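Local coordinates for Serine/threonine-protein kinase Tel1 (Chaetomium thermophilum, PDB 6SKY) that probably phosphorylates serine and threonine residues followed by glutamine, acting as a DNA damage sensor that switches on checkpoint signalling, at residues G1550-G1555 / L1600-T1605; E1604-A1609 / L1637-A1642. One frame throughout, in Å; residues are numbered along the deposited sequence.

Both contacts sit in the alpha-solenoid part of the chain, away from the nucleotide and magnesium sites, with their centres about 13 Å apart. Contact 1 comes first: the loop before helix 1557-1569 meets the loop that runs into helix 1606-1619. Contact 2 begins where that second loop ends, sharing Glu1604 and Thr1605, and packs the first turn of helix 1606-1619 on helix 1627-1644. The two also touch directly, through Ile1603 CG2 and Asp1608 CB at 3.8 Å. Together they join the start of helix 1606-1619 to the loop before helix 1557-1569 and to the next helix in the chain, and side chains of contact 2 also reach helices 2077-2097 and 2102-2119 of the FAT region.

Contact 1: G1550-G1555 / L1600-T1605; sequences GNAEKG and LDVIET
Glu1553 and Asp1601 form a single beta bridge between two irregular loops, their CA atoms 4.9 Å apart. Its firmer bond runs from Val1602 N to Ala1552 O (2.8 Å); Lys1554 N to Leu1600 O is weak, and Leu1600 O also receives a CA-H...O contact from Glu1553 CA at 3.3 Å. Beside the bridge, Ala1552 CB touches Val1602 CG1, and Trp1632 of helix 1627-1644 packs against both. Lys1554 reaches along the Asp1601 backbone: with CG anti to the backbone N (chi1 -152°) and the chain extended beyond it, CD passes Asp1601 O at 3.5 Å and NZ arrives at Glu1604 OE1, 2.8 Å away, in a salt bridge where the two side chains cross at about a right angle. Asp1601 turns its carboxylate back on its own loop. Its OD1 takes the Ile1603 N-H at 2.9 Å in an almost straight bond (171°), an Asx turn in which the donor comes from the anti side and 26° out of the carboxylate plane, while OD2 pairs with Arg1635. An alanine here is likely to leave Ile1603 N without its acceptor and Arg1635 without its carboxylate, so that the turn behind Val1602 could open. The chemistry is thus divided: a buried backbone bond and an Asx turn fix the path of the loop into helix 1606-1619, and the lysine-glutamate pair joins the loops at their more exposed edge.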
loop_
_atom_site.group_PDB
_atom_site.type_symbol
_atom_site.label_atom_id
_atom_site.label_comp_id
_atom_site.label_asym_id
_atom_site.label_seq_id
_atom_site.Cartn_x
_atom_site.Cartn_y
_atom_site.Cartn_z
ATOM N N GLY A 1550 14.547 41.486 42.801
ATOM C CA GLY A 1550 15.370 40.435 42.235
ATOM C C GLY A 1550 15.413 40.530 40.724
ATOM O O GLY A 1550 14.483 41.031 40.092
ATOM N N ASN A 1551 16.509 40.048 40.146
ATOM C CA ASN A 1551 16.681 40.031 38.703
ATOM C C ASN A 1551 17.291 38.701 38.299
ATOM O O ASN A 1551 17.644 37.875 39.144
ATOM C CB ASN A 1551 17.542 41.205 38.221
ATOM C CG ASN A 1551 18.868 41.288 38.934
ATOM O OD1 ASN A 1551 19.766 40.485 38.700
ATOM N ND2 ASN A 1551 19.006 42.277 39.801
ATOM N N ALA A 1552 17.414 38.492 36.992
ATOM C CA ALA A 1552 17.968 37.259 36.453
ATOM C C ALA A 1552 19.232 37.491 35.639
ATOM O O ALA A 1552 19.676 36.577 34.939
ATOM C CB ALA A 1552 16.926 36.536 35.604
ATOM N N GLU A 1553 19.826 38.678 35.714
ATOM C CA GLU A 1553 21.045 38.949 34.974
ATOM C C GLU A 1553 22.208 38.130 35.518
ATOM O O GLU A 1553 22.225 37.711 36.674
ATOM C CB GLU A 1553 21.387 40.429 35.026
ATOM C CG GLU A 1553 20.533 41.268 34.118
ATOM C CD GLU A 1553 21.248 42.518 33.665
ATOM O OE1 GLU A 1553 22.062 43.053 34.449
ATOM O OE2 GLU A 1553 21.009 42.958 32.521
ATOM N N LYS A 1554 23.202 37.915 34.669
ATOM C CA LYS A 1554 24.292 37.001 34.980
ATOM C C LYS A 1554 25.390 37.760 35.713
ATOM O O LYS A 1554 26.086 38.588 35.118
ATOM C CB LYS A 1554 24.825 36.356 33.705
ATOM C CG LYS A 1554 25.422 34.986 33.919
ATOM C CD LYS A 1554 25.625 34.269 32.600
ATOM C CE LYS A 1554 25.902 32.791 32.823
ATOM N NZ LYS A 1554 26.058 32.048 31.543
ATOM N N GLY A 1555 25.543 37.481 37.007
ATOM C CA GLY A 1555 26.621 38.037 37.800
ATOM C C GLY A 1555 26.195 38.959 38.919
ATOM O O GLY A 1555 27.057 39.397 39.689
ATOM N N LEU A 1600 22.440 37.424 28.422
ATOM C CA LEU A 1600 22.670 38.044 29.717
ATOM C C LEU A 1600 21.852 37.399 30.820
ATOM O O LEU A 1600 21.643 38.018 31.864
ATOM C CB LEU A 1600 22.345 39.533 29.647
ATOM C CG LEU A 1600 22.889 40.264 28.426
ATOM C CD1 LEU A 1600 22.430 41.707 28.439
ATOM C CD2 LEU A 1600 24.402 40.173 28.390
ATOM N N ASP A 1601 21.378 36.182 30.610
ATOM C CA ASP A 1601 20.474 35.522 31.532
ATOM C C ASP A 1601 21.236 34.516 32.381
ATOM O O ASP A 1601 22.198 33.897 31.926
ATOM C CB ASP A 1601 19.351 34.827 30.765
ATOM C CG ASP A 1601 18.182 34.473 31.639
ATOM O OD1 ASP A 1601 18.392 33.823 32.676
ATOM O OD2 ASP A 1601 17.047 34.846 31.293
ATOM N N VAL A 1602 20.795 34.360 33.629
ATOM C CA VAL A 1602 21.464 33.437 34.534
ATOM C C VAL A 1602 21.266 31.998 34.089
ATOM O O VAL A 1602 22.074 31.129 34.433
ATOM C CB VAL A 1602 20.978 33.659 35.979
ATOM C CG1 VAL A 1602 19.534 33.236 36.143
ATOM C CG2 VAL A 1602 21.867 32.931 36.957
ATOM N N ILE A 1603 20.219 31.723 33.320
ATOM C CA ILE A 1603 20.020 30.438 32.666
ATOM C C ILE A 1603 19.923 30.716 31.176
ATOM O O ILE A 1603 18.932 31.290 30.709
ATOM C CB ILE A 1603 18.771 29.713 33.176
ATOM C CG1 ILE A 1603 18.941 29.338 34.645
ATOM C CG2 ILE A 1603 18.511 28.480 32.346
ATOM C CD1 ILE A 1603 17.838 28.478 35.184
ATOM N N GLU A 1604 20.950 30.322 30.427
ATOM C CA GLU A 1604 21.014 30.606 29.001
ATOM C C GLU A 1604 21.304 29.395 28.128
ATOM O O GLU A 1604 21.073 29.470 26.917
ATOM C CB GLU A 1604 22.075 31.677 28.720
ATOM C CG GLU A 1604 23.498 31.197 28.855
ATOM C CD GLU A 1604 24.506 32.322 28.721
ATOM O OE1 GLU A 1604 24.468 33.257 29.547
ATOM O OE2 GLU A 1604 25.334 32.272 27.786
ATOM N N THR A 1605 21.794 28.297 28.683
ATOM C CA THR A 1605 22.078 27.090 27.928
ATOM C C THR A 1605 20.906 26.127 28.049
ATOM O O THR A 1605 20.095 26.217 28.970
ATOM C CB THR A 1605 23.366 26.437 28.435
ATOM O OG1 THR A 1605 24.377 27.437 28.575
ATOM C CG2 THR A 1605 23.869 25.390 27.470
#

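Contact 2: E1604-A1609 / L1637-A1642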
loop_
_atom_site.group_PDB
_atom_site.type_symbol
_atom_site.label_atom_id
_atom_site.label_comp_id
_atom_site.label_asym_id
_atom_site.label_seq_id
_atom_site.Cartn_x
_atom_site.Cartn_y
_atom_site.Cartn_z
ATOM N N GLU A 1604 20.950 30.322 30.427
ATOM C CA GLU A 1604 21.014 30.606 29.001
ATOM C C GLU A 1604 21.304 29.395 28.128
ATOM O O GLU A 1604 21.073 29.470 26.917
ATOM C CB GLU A 1604 22.075 31.677 28.720
ATOM C CG GLU A 1604 23.498 31.197 28.855
ATOM C CD GLU A 1604 24.506 32.322 28.721
ATOM O OE1 GLU A 1604 24.468 33.257 29.547
ATOM O OE2 GLU A 1604 25.334 32.272 27.786
ATOM N N THR A 1605 21.794 28.297 28.683
ATOM C CA THR A 1605 22.078 27.090 27.928
ATOM C C THR A 1605 20.906 26.127 28.049
ATOM O O THR A 1605 20.095 26.217 28.970
ATOM C CB THR A 1605 23.366 26.437 28.435
ATOM O OG1 THR A 1605 24.377 27.437 28.575
ATOM C CG2 THR A 1605 23.869 25.390 27.470
ATOM N N ASP A 1606 20.806 25.214 27.084
ATOM C CA ASP A 1606 19.767 24.195 27.145
ATOM C C ASP A 1606 19.994 23.237 28.303
ATOM O O ASP A 1606 19.034 22.667 28.832
ATOM C CB ASP A 1606 19.709 23.428 25.830
ATOM C CG ASP A 1606 19.244 24.287 24.674
ATOM O OD1 ASP A 1606 19.938 25.271 24.337
ATOM O OD2 ASP A 1606 18.183 23.977 24.095
ATOM N N GLU A 1607 21.249 23.060 28.721
ATOM C CA GLU A 1607 21.551 22.146 29.814
ATOM C C GLU A 1607 21.204 22.748 31.167
ATOM O O GLU A 1607 20.674 22.049 32.037
ATOM C CB GLU A 1607 23.019 21.747 29.766
ATOM C CG GLU A 1607 23.381 20.952 28.535
ATOM C CD GLU A 1607 24.860 20.661 28.452
ATOM O OE1 GLU A 1607 25.579 20.950 29.432
ATOM O OE2 GLU A 1607 25.306 20.144 27.406
ATOM N N ASP A 1608 21.492 24.034 31.369
ATOM C CA ASP A 1608 21.032 24.699 32.581
ATOM C C ASP A 1608 19.523 24.605 32.707
ATOM O O ASP A 1608 18.997 24.359 33.796
ATOM C CB ASP A 1608 21.459 26.162 32.581
ATOM C CG ASP A 1608 22.837 26.361 32.013
ATOM O OD1 ASP A 1608 23.416 25.373 31.520
ATOM O OD2 ASP A 1608 23.345 27.501 32.061
ATOM N N ALA A 1609 18.811 24.788 31.598
ATOM C CA ALA A 1609 17.358 24.748 31.641
ATOM C C ALA A 1609 16.855 23.342 31.911
ATOM O O ALA A 1609 15.923 23.159 32.696
ATOM C CB ALA A 1609 16.783 25.292 30.340
ATOM N N LEU A 1637 11.034 27.067 31.397
ATOM C CA LEU A 1637 10.300 25.841 31.095
ATOM C C LEU A 1637 10.220 25.590 29.598
ATOM O O LEU A 1637 10.294 24.443 29.150
ATOM C CB LEU A 1637 8.897 25.910 31.677
ATOM C CG LEU A 1637 8.718 25.813 33.181
ATOM C CD1 LEU A 1637 7.263 26.001 33.504
ATOM C CD2 LEU A 1637 9.192 24.479 33.664
ATOM N N GLY A 1638 10.055 26.647 28.807
ATOM C CA GLY A 1638 9.994 26.480 27.372
ATOM C C GLY A 1638 11.315 26.042 26.789
ATOM O O GLY A 1638 11.352 25.208 25.889
ATOM N N ARG A 1639 12.419 26.583 27.298
ATOM C CA ARG A 1639 13.722 26.136 26.831
ATOM C C ARG A 1639 13.988 24.692 27.238
ATOM O O ARG A 1639 14.553 23.917 26.464
ATOM C CB ARG A 1639 14.800 27.062 27.363
ATOM C CG ARG A 1639 16.127 26.889 26.706
ATOM C CD ARG A 1639 17.097 27.911 27.224
ATOM N NE ARG A 1639 16.538 29.254 27.163
ATOM C CZ ARG A 1639 16.661 30.059 26.117
ATOM N NH1 ARG A 1639 17.326 29.656 25.047
ATOM N NH2 ARG A 1639 16.122 31.265 26.140
ATOM N N SER A 1640 13.554 24.299 28.433
ATOM C CA SER A 1640 13.717 22.914 28.854
ATOM C C SER A 1640 12.917 21.956 27.980
ATOM O O SER A 1640 13.398 20.872 27.635
ATOM C CB SER A 1640 13.306 22.773 30.313
ATOM O OG SER A 1640 13.093 21.419 30.646
ATOM N N PHE A 1641 11.689 22.326 27.619
ATOM C CA PHE A 1641 10.878 21.443 26.787
ATOM C C PHE A 1641 11.380 21.421 25.352
ATOM O O PHE A 1641 11.358 20.375 24.699
ATOM C CB PHE A 1641 9.418 21.871 26.834
ATOM C CG PHE A 1641 8.492 20.961 26.100
ATOM C CD1 PHE A 1641 8.100 21.241 24.815
ATOM C CD2 PHE A 1641 7.999 19.832 26.698
ATOM C CE1 PHE A 1641 7.247 20.412 24.152
ATOM C CE2 PHE A 1641 7.142 19.006 26.033
ATOM C CZ PHE A 1641 6.768 19.297 24.764
ATOM N N ALA A 1642 11.836 22.556 24.837
ATOM C CA ALA A 1642 12.402 22.572 23.502
ATOM C C ALA A 1642 13.717 21.826 23.429
ATOM O O ALA A 1642 14.106 21.397 22.344
ATOM C CB ALA A 1642 12.606 24.006 23.033
#
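Ala1609 and Ser1640 bring their helices close, CA to CA 4.9 Å, where the first turn of helix 1606-1619 meets helix 1627-1644. This is the packing of two consecutive helices of an alpha solenoid, with no hydrogen bond across it. Ala1609 points its methyl at the facing helix, where CB lies 4.0 Å from Arg1639 CB and 3.9 Å from Ser1640 N. The Arg1639 stem runs alongside that methyl, CG and CD following CB, and the chain bends about its CG-CD bond (chi3 -51°) just where CD passes the Thr1605 carbonyl, whose O is 3.9 Å from Arg1639 CD. Past the bend the guanidinium lies near the Glu1604 carbonyl at an oblique tilt, but its charge is met elsewhere: NH1 forms a salt bridge with Asp2095. Asp1606 leans its carboxylate toward the Arg1639 stem, yet its OD2 pairs with Arg2115, so the two opposite charges of this interface each find their mate on the helices of the FAT region that flank it. Next to the Arg1639 stem, Ser1640 approaches the Ala1609 carbonyl with carbon rather than hydroxyl, Ser1640 CB lying 3.6 Å from Ala1609 O.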